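Local coordinates for uncharacterized protein (Porphyromonas gingivalis, PDB 2QSV) that is of unknown function, possibly related to cysteine-type peptidase activity, and is represented here by its C-terminal part, two Ig-like beta-sandwich domains, at residues V37-L42 with L82-T87; S123-M128 with K215-L220; G148-H153 with T169-G174. All coordinates share one frame; numbering follows the deposited sequence.

Contact 1 (V37-L42 with L82-T87)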
loop_
_atom_site.group_PDB
_atom_site.type_symbol
_atom_site.label_atom_id
_atom_site.label_comp_id
_atom_site.label_asym_id
_atom_site.label_seq_id
_atom_site.Cartn_x
_atom_site.Cartn_y
_atom_site.Cartn_z
ATOM N N VAL A 37 7.516 -18.245 18.499
ATOM C CA VAL A 37 7.180 -17.394 17.344
ATOM C C VAL A 37 8.137 -17.616 16.184
ATOM O O VAL A 37 9.352 -17.551 16.347
ATOM C CB VAL A 37 7.125 -15.894 17.708
ATOM C CG1 VAL A 37 6.638 -15.069 16.506
ATOM C CG2 VAL A 37 6.205 -15.666 18.891
ATOM N N ALA A 38 7.569 -17.906 15.018
ATOM C CA ALA A 38 8.340 -17.968 13.799
ATOM C C ALA A 38 7.759 -16.980 12.782
ATOM O O ALA A 38 6.552 -16.918 12.570
ATOM C CB ALA A 38 8.365 -19.384 13.251
ATOM N N VAL A 39 8.640 -16.178 12.199
ATOM C CA VAL A 39 8.324 -15.366 11.034
ATOM C C VAL A 39 8.470 -16.307 9.840
ATOM O O VAL A 39 9.572 -16.564 9.356
ATOM C CB VAL A 39 9.286 -14.157 10.903
ATOM C CG1 VAL A 39 8.913 -13.301 9.695
ATOM C CG2 VAL A 39 9.272 -13.310 12.183
ATOM N N VAL A 40 7.347 -16.836 9.377
ATOM C CA VAL A 40 7.376 -17.897 8.359
ATOM C C VAL A 40 7.484 -17.394 6.902
ATOM O O VAL A 40 7.881 -18.146 6.012
ATOM C CB VAL A 40 6.202 -18.916 8.545
ATOM C CG1 VAL A 40 6.373 -19.690 9.864
ATOM C CG2 VAL A 40 4.867 -18.225 8.538
ATOM N N SER A 41 7.134 -16.133 6.667
ATOM C CA SER A 41 7.279 -15.538 5.339
ATOM C C SER A 41 7.578 -14.045 5.486
ATOM O O SER A 41 6.961 -13.382 6.303
ATOM C CB SER A 41 6.006 -15.756 4.519
ATOM O OG SER A 41 6.212 -15.461 3.153
ATOM N N LEU A 42 8.551 -13.550 4.714
ATOM C CA LEU A 42 8.923 -12.135 4.671
ATOM C C LEU A 42 8.586 -11.580 3.303
ATOM O O LEU A 42 8.753 -12.283 2.333
ATOM C CB LEU A 42 10.443 -11.956 4.812
ATOM C CG LEU A 42 11.209 -12.074 6.124
ATOM C CD1 LEU A 42 12.719 -12.070 5.828
ATOM C CD2 LEU A 42 10.841 -10.930 7.072
ATOM N N LEU A 82 3.946 -9.919 6.067
ATOM C CA LEU A 82 4.868 -10.545 7.003
ATOM C C LEU A 82 4.042 -11.624 7.756
ATOM O O LEU A 82 3.052 -11.323 8.437
ATOM C CB LEU A 82 5.431 -9.469 7.937
ATOM C CG LEU A 82 6.342 -9.950 9.068
ATOM C CD1 LEU A 82 7.726 -10.201 8.503
ATOM C CD2 LEU A 82 6.408 -8.897 10.171
ATOM N N VAL A 83 4.408 -12.888 7.607
ATOM C CA VAL A 83 3.548 -13.946 8.171
ATOM C C VAL A 83 4.083 -14.462 9.516
ATOM O O VAL A 83 5.202 -14.967 9.613
ATOM C CB VAL A 83 3.262 -15.094 7.156
ATOM C CG1 VAL A 83 2.174 -16.050 7.715
ATOM C CG2 VAL A 83 2.803 -14.502 5.815
ATOM N N LEU A 84 3.257 -14.320 10.549
ATOM C CA LEU A 84 3.631 -14.746 11.906
ATOM C C LEU A 84 2.912 -16.010 12.374
ATOM O O LEU A 84 1.694 -16.040 12.474
ATOM C CB LEU A 84 3.379 -13.616 12.907
ATOM C CG LEU A 84 4.141 -12.333 12.571
ATOM C CD1 LEU A 84 3.671 -11.249 13.512
ATOM C CD2 LEU A 84 5.662 -12.527 12.628
ATOM N N GLU A 85 3.697 -17.040 12.652
ATOM C CA GLU A 85 3.176 -18.303 13.164
ATOM C C GLU A 85 3.490 -18.457 14.653
ATOM O O GLU A 85 4.648 -18.518 15.061
ATOM C CB GLU A 85 3.742 -19.485 12.390
ATOM C CG GLU A 85 3.295 -20.823 12.946
ATOM C CD GLU A 85 4.094 -21.962 12.366
ATOM O OE1 GLU A 85 3.636 -22.535 11.344
ATOM O OE2 GLU A 85 5.195 -22.257 12.920
ATOM N N VAL A 86 2.437 -18.520 15.451
ATOM C CA VAL A 86 2.562 -18.596 16.899
ATOM C C VAL A 86 2.148 -19.977 17.435
ATOM O O VAL A 86 1.057 -20.485 17.105
ATOM C CB VAL A 86 1.723 -17.483 17.519
ATOM C CG1 VAL A 86 1.189 -17.873 18.868
ATOM C CG2 VAL A 86 2.556 -16.217 17.576
ATOM N N THR A 87 3.029 -20.590 18.232
ATOM C CA THR A 87 2.732 -21.861 18.902
ATOM C C THR A 87 2.952 -21.761 20.410
ATOM O O THR A 87 4.054 -21.454 20.869
ATOM C CB THR A 87 3.538 -23.048 18.327
ATOM O OG1 THR A 87 4.898 -22.999 18.782
ATOM C CG2 THR A 87 3.512 -23.036 16.814
#
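V37 meets V86 flank to flank, CG2 against CG2 at 3.9 Å, where strands 35-41 and 76-87 run antiparallel inside the five-stranded sheet of the first domain. Both valines turn toward the buried side, where L3 of strand 3-5 in the facing sheet touches them; beta-branched side chains suit an extended backbone and fill such an interface compactly. A38 carries the main pairing: its N bonds E85 O at 3.0 Å and nearly straight (175°), and its O receives E85 N. On this other, more open face, a small alanine lies beside the extended glutamate, whose OE1 has a long, weak ion pair with K94. V39 returns to the core side. With CG1 trans to the backbone N (chi1 -179°), this methyl reaches L82 CD1 at 3.5 Å, while CG2 lies alongside L84 CD2 at 3.7 Å. V40 and S41 together face V83, as in a classic beta bulge. V40 N bonds V83 O at a bent 142°, while V83 N returns a bond to S41 O. The methyls of V40 part: CG2 packs on V83 CG1 at 3.6 Å and CG1 on E85 CB at 3.7 Å. The CB of S41, a small residue, rests against V83 CG2. L42 lies alongside L82, its CD2 3.5 Å from L82 CD1. Aliphatic contacts thus occur on both faces, but the valines and leucines of the V37, V39, L84 and V86 face pack into the sandwich, while E85 and S41 put polar atoms on the other.

Contact 2 (S123-M128 with K215-L220); sequences STYLDM and KVKAEL
K217 of strand 211-219 leans diagonally back along its neighbour, strand 125-130, to Y125, and its side chain can be traced carbon by carbon. CB sits beside the D127 carboxylate, 3.7 Å from OD1. From there the chain runs fully extended, CG lying trans to the carbonyl carbon (chi1 -72°), which carries it back over the sheet toward the tyrosine. CD and CE both come to 3.5 Å from Y125 OH, and CE also nears ring atom CE1. NZ ends at the ring's edge, near its plane, and donates to Y125 OH at 2.8 Å. A long, flexible lysine suits this place, since its methylenes lie against neighbouring groups and only the tip needs a polar partner; D127 OD2 remains 5.3 Å from NZ, so the two charges do not pair. D127 OD1 turns instead to G129 N, closing an Asx turn.

Beneath these side chains the strands run parallel, 10° apart. L126 takes K215 O with its N at 2.8 Å and offers its O to K217 N; M128 N then bonds K217 O. L126 and V216 face the sandwich interior, where the selenium of M128, a selenomethionine, lies 4.0 Å from V216 CG1. This is the split first strand of an Ig-like fold: residues 120-121 pair in one sheet, and 125-130 cross to the other beside the C-terminal strand. Backbone bonds therefore attach this edge strand to the C-terminal one, and the lysine-tyrosine pair adds a single cross-strand link on the solvent side, probably a modest one.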
loop_
_atom_site.group_PDB
_atom_site.type_symbol
_atom_site.label_atom_id
_atom_site.label_comp_id
_atom_site.label_asym_id
_atom_site.label_seq_id
_atom_site.Cartn_x
_atom_site.Cartn_y
_atom_site.Cartn_z
ATOM N N SER A 123 -7.250 16.230 -11.808
ATOM C CA SER A 123 -8.001 16.624 -10.651
ATOM C C SER A 123 -7.657 15.706 -9.479
ATOM O O SER A 123 -7.638 14.474 -9.588
ATOM C CB SER A 123 -9.484 16.554 -11.014
ATOM O OG SER A 123 -10.234 16.586 -9.803
ATOM N N THR A 124 -7.312 16.310 -8.356
ATOM C CA THR A 124 -6.935 15.517 -7.175
ATOM C C THR A 124 -7.966 15.556 -6.026
ATOM O O THR A 124 -7.688 15.132 -4.913
ATOM C CB THR A 124 -5.519 15.844 -6.696
ATOM O OG1 THR A 124 -5.393 17.257 -6.540
ATOM C CG2 THR A 124 -4.463 15.321 -7.725
ATOM N N TYR A 125 -9.153 16.056 -6.329
ATOM C CA TYR A 125 -10.220 16.176 -5.362
ATOM C C TYR A 125 -11.511 15.907 -6.093
ATOM O O TYR A 125 -11.882 16.639 -7.003
ATOM C CB TYR A 125 -10.218 17.575 -4.739
ATOM C CG TYR A 125 -11.258 17.747 -3.613
ATOM C CD1 TYR A 125 -10.953 17.438 -2.292
ATOM C CD2 TYR A 125 -12.542 18.228 -3.889
ATOM C CE1 TYR A 125 -11.908 17.617 -1.246
ATOM C CE2 TYR A 125 -13.504 18.404 -2.863
ATOM C CZ TYR A 125 -13.174 18.094 -1.550
ATOM O OH TYR A 125 -14.126 18.275 -0.542
ATOM N N LEU A 126 -12.190 14.841 -5.727
ATOM C CA LEU A 126 -13.450 14.522 -6.348
ATOM C C LEU A 126 -14.524 14.295 -5.268
ATOM O O LEU A 126 -14.464 13.318 -4.516
ATOM C CB LEU A 126 -13.318 13.254 -7.238
ATOM C CG LEU A 126 -14.636 12.682 -7.812
ATOM C CD1 LEU A 126 -15.324 13.651 -8.785
ATOM C CD2 LEU A 126 -14.415 11.329 -8.523
ATOM N N ASP A 127 -15.520 15.173 -5.216
ATOM C CA ASP A 127 -16.639 14.958 -4.291
ATOM C C ASP A 127 -17.800 14.439 -5.096
ATOM O O ASP A 127 -18.384 15.175 -5.897
ATOM C CB ASP A 127 -17.002 16.257 -3.532
ATOM C CG ASP A 127 -17.972 16.015 -2.335
ATOM O OD1 ASP A 127 -18.686 14.976 -2.262
ATOM O OD2 ASP A 127 -17.997 16.897 -1.456
HETATM N N MSE A 128 -18.118 13.160 -4.934
HETATM C CA MSE A 128 -19.209 12.559 -5.697
HETATM C C MSE A 128 -20.621 12.848 -5.172
HETATM O O MSE A 128 -21.615 12.436 -5.783
HETATM C CB MSE A 128 -18.989 11.071 -5.829
HETATM C CG MSE A 128 -17.675 10.791 -6.516
HETATM SE SE MSE A 128 -17.436 8.945 -6.813
HETATM C CE MSE A 128 -19.033 8.455 -7.729
ATOM N N LYS A 215 -8.161 12.529 -3.613
ATOM C CA LYS A 215 -9.167 12.336 -2.566
ATOM C C LYS A 215 -10.557 12.256 -3.164
ATOM O O LYS A 215 -11.004 13.162 -3.848
ATOM C CB LYS A 215 -9.129 13.466 -1.524
ATOM C CG LYS A 215 -10.387 13.462 -0.589
ATOM C CD LYS A 215 -10.444 12.209 0.319
ATOM C CE LYS A 215 -9.281 12.173 1.308
ATOM N NZ LYS A 215 -8.827 10.821 1.658
ATOM N N VAL A 216 -11.221 11.143 -2.927
ATOM C CA VAL A 216 -12.575 10.919 -3.349
ATOM C C VAL A 216 -13.526 10.929 -2.120
ATOM O O VAL A 216 -13.292 10.229 -1.120
ATOM C CB VAL A 216 -12.694 9.575 -4.097
ATOM C CG1 VAL A 216 -14.136 9.323 -4.605
ATOM C CG2 VAL A 216 -11.687 9.515 -5.291
ATOM N N LYS A 217 -14.573 11.729 -2.212
ATOM C CA LYS A 217 -15.654 11.788 -1.227
ATOM C C LYS A 217 -16.983 11.338 -1.801
ATOM O O LYS A 217 -17.295 11.583 -2.982
ATOM C CB LYS A 217 -15.802 13.199 -0.695
ATOM C CG LYS A 217 -14.686 13.596 0.203
ATOM C CD LYS A 217 -14.862 15.070 0.609
ATOM C CE LYS A 217 -13.700 15.468 1.488
ATOM N NZ LYS A 217 -13.863 16.900 1.867
ATOM N N ALA A 218 -17.753 10.648 -0.961
ATOM C CA ALA A 218 -19.067 10.151 -1.311
ATOM C C ALA A 218 -19.898 9.991 -0.019
ATOM O O ALA A 218 -19.346 9.710 1.042
ATOM C CB ALA A 218 -18.948 8.823 -2.057
ATOM N N GLU A 219 -21.208 10.206 -0.111
ATOM C CA GLU A 219 -22.132 9.953 1.018
ATOM C C GLU A 219 -23.357 9.176 0.555
ATOM O O GLU A 219 -23.724 9.228 -0.633
ATOM C CB GLU A 219 -22.514 11.247 1.756
ATOM C CG GLU A 219 -23.185 12.290 0.899
ATOM C CD GLU A 219 -23.102 13.702 1.503
ATOM O OE1 GLU A 219 -23.546 13.877 2.667
ATOM O OE2 GLU A 219 -22.603 14.630 0.801
ATOM N N LEU A 220 -23.979 8.438 1.473
ATOM C CA LEU A 220 -25.077 7.541 1.100
ATOM C C LEU A 220 -26.292 8.239 0.479
ATOM O O LEU A 220 -26.625 9.351 0.862
ATOM C CB LEU A 220 -25.504 6.666 2.285
ATOM C CG LEU A 220 -24.560 5.504 2.566
ATOM C CD1 LEU A 220 -25.051 4.717 3.772
ATOM C CD2 LEU A 220 -24.467 4.607 1.348
HETATM O O HOH W 1 -20.114 13.433 -0.569
#

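Contact 3 (G148-H153 with T169-G174); sequences GPLRLH and TEIKPG
T169 offers its O to L152 N at 2.9 Å, opening the short antiparallel pairing of 170-171 with strand 150-157 at the rim of the second domain's sheet. Its CB comes within 3.7 Å of L152 O, and the small, polar threonine fits a site that is largely exposed. E170 lies on the outer face between P149 and R151. Held trans to the backbone N (chi1 -177°), its chain stays extended, so that OE2 passes P149 CB at 3.6 Å and OE1 is 3.6 Å from R151 NH1. That salt bridge is long, and with the guanidinium and carboxylate planes 50° apart it is no close, flat pairing. I171 turns to the opposite, buried face. Its N and O both bond L150, each at 2.8 Å. CD1 reaches L152 CG at 4.0 Å, crossing that leucine at an angle; a branched aliphatic residue suits this position, next to leucines that themselves pack on I142 and M120. Beyond the strand, P173 rests its CG 3.7 Å from G148 O. So brief an edge strand is probably held mainly by its three backbone bonds and the buried I171, with help from N144, whose ND2 bonds both G148 O and I171 O and so links the two segments; the loose ion pair outside probably adds little.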
loop_
_atom_site.group_PDB
_atom_site.type_symbol
_atom_site.label_atom_id
_atom_site.label_comp_id
_atom_site.label_asym_id
_atom_site.label_seq_id
_atom_site.Cartn_x
_atom_site.Cartn_y
_atom_site.Cartn_z
ATOM N N GLY A 148 8.353 13.428 -22.155
ATOM C CA GLY A 148 8.451 12.005 -22.318
ATOM C C GLY A 148 7.109 11.332 -22.018
ATOM O O GLY A 148 6.134 11.998 -21.614
ATOM N N PRO A 149 7.049 10.002 -22.216
ATOM C CA PRO A 149 5.826 9.242 -21.939
ATOM C C PRO A 149 5.601 9.194 -20.409
ATOM O O PRO A 149 6.538 8.965 -19.631
ATOM C CB PRO A 149 6.130 7.825 -22.482
ATOM C CG PRO A 149 7.601 7.741 -22.593
ATOM C CD PRO A 149 8.174 9.135 -22.643
ATOM N N LEU A 150 4.367 9.451 -20.014
ATOM C CA LEU A 150 3.939 9.325 -18.629
ATOM C C LEU A 150 3.524 7.894 -18.411
ATOM O O LEU A 150 2.653 7.382 -19.147
ATOM C CB LEU A 150 2.766 10.257 -18.365
ATOM C CG LEU A 150 2.082 10.204 -16.971
ATOM C CD1 LEU A 150 3.038 10.696 -15.859
ATOM C CD2 LEU A 150 0.771 11.061 -17.010
ATOM N N ARG A 151 4.163 7.230 -17.443
ATOM C CA ARG A 151 3.870 5.860 -17.099
ATOM C C ARG A 151 3.190 5.748 -15.738
ATOM O O ARG A 151 3.666 6.363 -14.776
ATOM C CB ARG A 151 5.180 5.073 -17.057
ATOM C CG ARG A 151 5.893 5.017 -18.427
ATOM C CD ARG A 151 7.250 4.304 -18.294
ATOM N NE ARG A 151 8.084 4.627 -19.448
ATOM C CZ ARG A 151 7.861 4.162 -20.678
ATOM N NH1 ARG A 151 6.831 3.355 -20.916
ATOM N NH2 ARG A 151 8.656 4.509 -21.685
ATOM N N LEU A 152 2.100 4.994 -15.672
ATOM C CA LEU A 152 1.355 4.806 -14.437
ATOM C C LEU A 152 1.756 3.447 -13.927
ATOM O O LEU A 152 1.254 2.430 -14.412
ATOM C CB LEU A 152 -0.166 4.888 -14.660
ATOM C CG LEU A 152 -0.750 6.078 -15.396
ATOM C CD1 LEU A 152 -2.297 6.036 -15.438
ATOM C CD2 LEU A 152 -0.246 7.443 -14.892
ATOM N N HIS A 153 2.737 3.424 -13.029
ATOM C CA HIS A 153 3.255 2.170 -12.540
ATOM C C HIS A 153 2.243 1.413 -11.685
ATOM O O HIS A 153 2.194 0.196 -11.726
ATOM C CB HIS A 153 4.531 2.389 -11.740
ATOM C CG HIS A 153 5.591 3.102 -12.483
ATOM N ND1 HIS A 153 6.060 2.666 -13.705
ATOM C CD2 HIS A 153 6.306 4.211 -12.172
ATOM C CE1 HIS A 153 7.035 3.461 -14.101
ATOM N NE2 HIS A 153 7.203 4.408 -13.190
ATOM N N THR A 169 -1.917 2.781 -19.365
ATOM C CA THR A 169 -0.875 3.019 -18.365
ATOM C C THR A 169 0.341 3.704 -18.950
ATOM O O THR A 169 1.329 3.935 -18.229
ATOM C CB THR A 169 -0.387 1.743 -17.637
ATOM O OG1 THR A 169 0.079 0.806 -18.606
ATOM C CG2 THR A 169 -1.476 1.103 -16.784
ATOM N N GLU A 170 0.280 4.027 -20.241
ATOM C CA GLU A 170 1.336 4.834 -20.847
ATOM C C GLU A 170 0.681 5.900 -21.705
ATOM O O GLU A 170 -0.189 5.597 -22.553
ATOM C CB GLU A 170 2.338 3.995 -21.636
ATOM C CG GLU A 170 3.489 4.851 -22.204
ATOM C CD GLU A 170 4.307 4.129 -23.287
ATOM O OE1 GLU A 170 4.207 2.873 -23.370
ATOM O OE2 GLU A 170 5.056 4.808 -24.050
ATOM N N ILE A 171 1.071 7.148 -21.441
ATOM C CA ILE A 171 0.436 8.312 -22.034
ATOM C C ILE A 171 1.472 9.151 -22.720
ATOM O O ILE A 171 2.435 9.641 -22.086
ATOM C CB ILE A 171 -0.403 9.140 -21.024
ATOM C CG1 ILE A 171 -1.522 8.249 -20.421
ATOM C CG2 ILE A 171 -1.195 10.265 -21.722
ATOM C CD1 ILE A 171 -1.160 7.618 -19.065
ATOM N N LYS A 172 1.265 9.361 -24.031
ATOM C CA LYS A 172 2.247 10.168 -24.798
ATOM C C LYS A 172 2.133 11.658 -24.442
ATOM O O LYS A 172 1.078 12.095 -24.005
ATOM C CB LYS A 172 2.131 9.948 -26.334
ATOM C CG LYS A 172 0.820 10.386 -26.899
ATOM C CD LYS A 172 0.721 10.098 -28.442
ATOM C CE LYS A 172 0.569 8.610 -28.785
ATOM N NZ LYS A 172 0.670 8.405 -30.284
ATOM N N PRO A 173 3.202 12.437 -24.673
ATOM C CA PRO A 173 3.151 13.914 -24.440
ATOM C C PRO A 173 1.974 14.601 -25.109
ATOM O O PRO A 173 1.699 14.349 -26.306
ATOM C CB PRO A 173 4.475 14.430 -25.000
ATOM C CG PRO A 173 5.390 13.228 -25.018
ATOM C CD PRO A 173 4.531 11.987 -25.134
ATOM N N GLY A 174 1.266 15.444 -24.341
ATOM C CA GLY A 174 0.049 16.056 -24.779
ATOM C C GLY A 174 -1.176 15.185 -24.822
ATOM O O GLY A 174 -2.278 15.693 -25.070
#

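Overall arrangement
Contact 1 belongs to the first domain, while contacts 2 and 3 share one sheet of the second; the centres of contacts 1 and 2 are about 39 Å apart. The two domains have similarly ordered five-stranded sheets, which makes the comparison direct. Contact 1 joins two interior strands and has the most buried residues, five of the eleven that touch, though all three contacts are only partly buried. Contacts 2 and 3 lie at the two outermost strands, one parallel and one antiparallel, with centres about 24 Å apart. All three keep apolar residues inward; only in contacts 2 and 3 do polar side chains pair across the strands, by a lysine-tyrosine hydrogen bond and a long salt bridge respectively. Contact 3 is nested within the loop closed by contact 2.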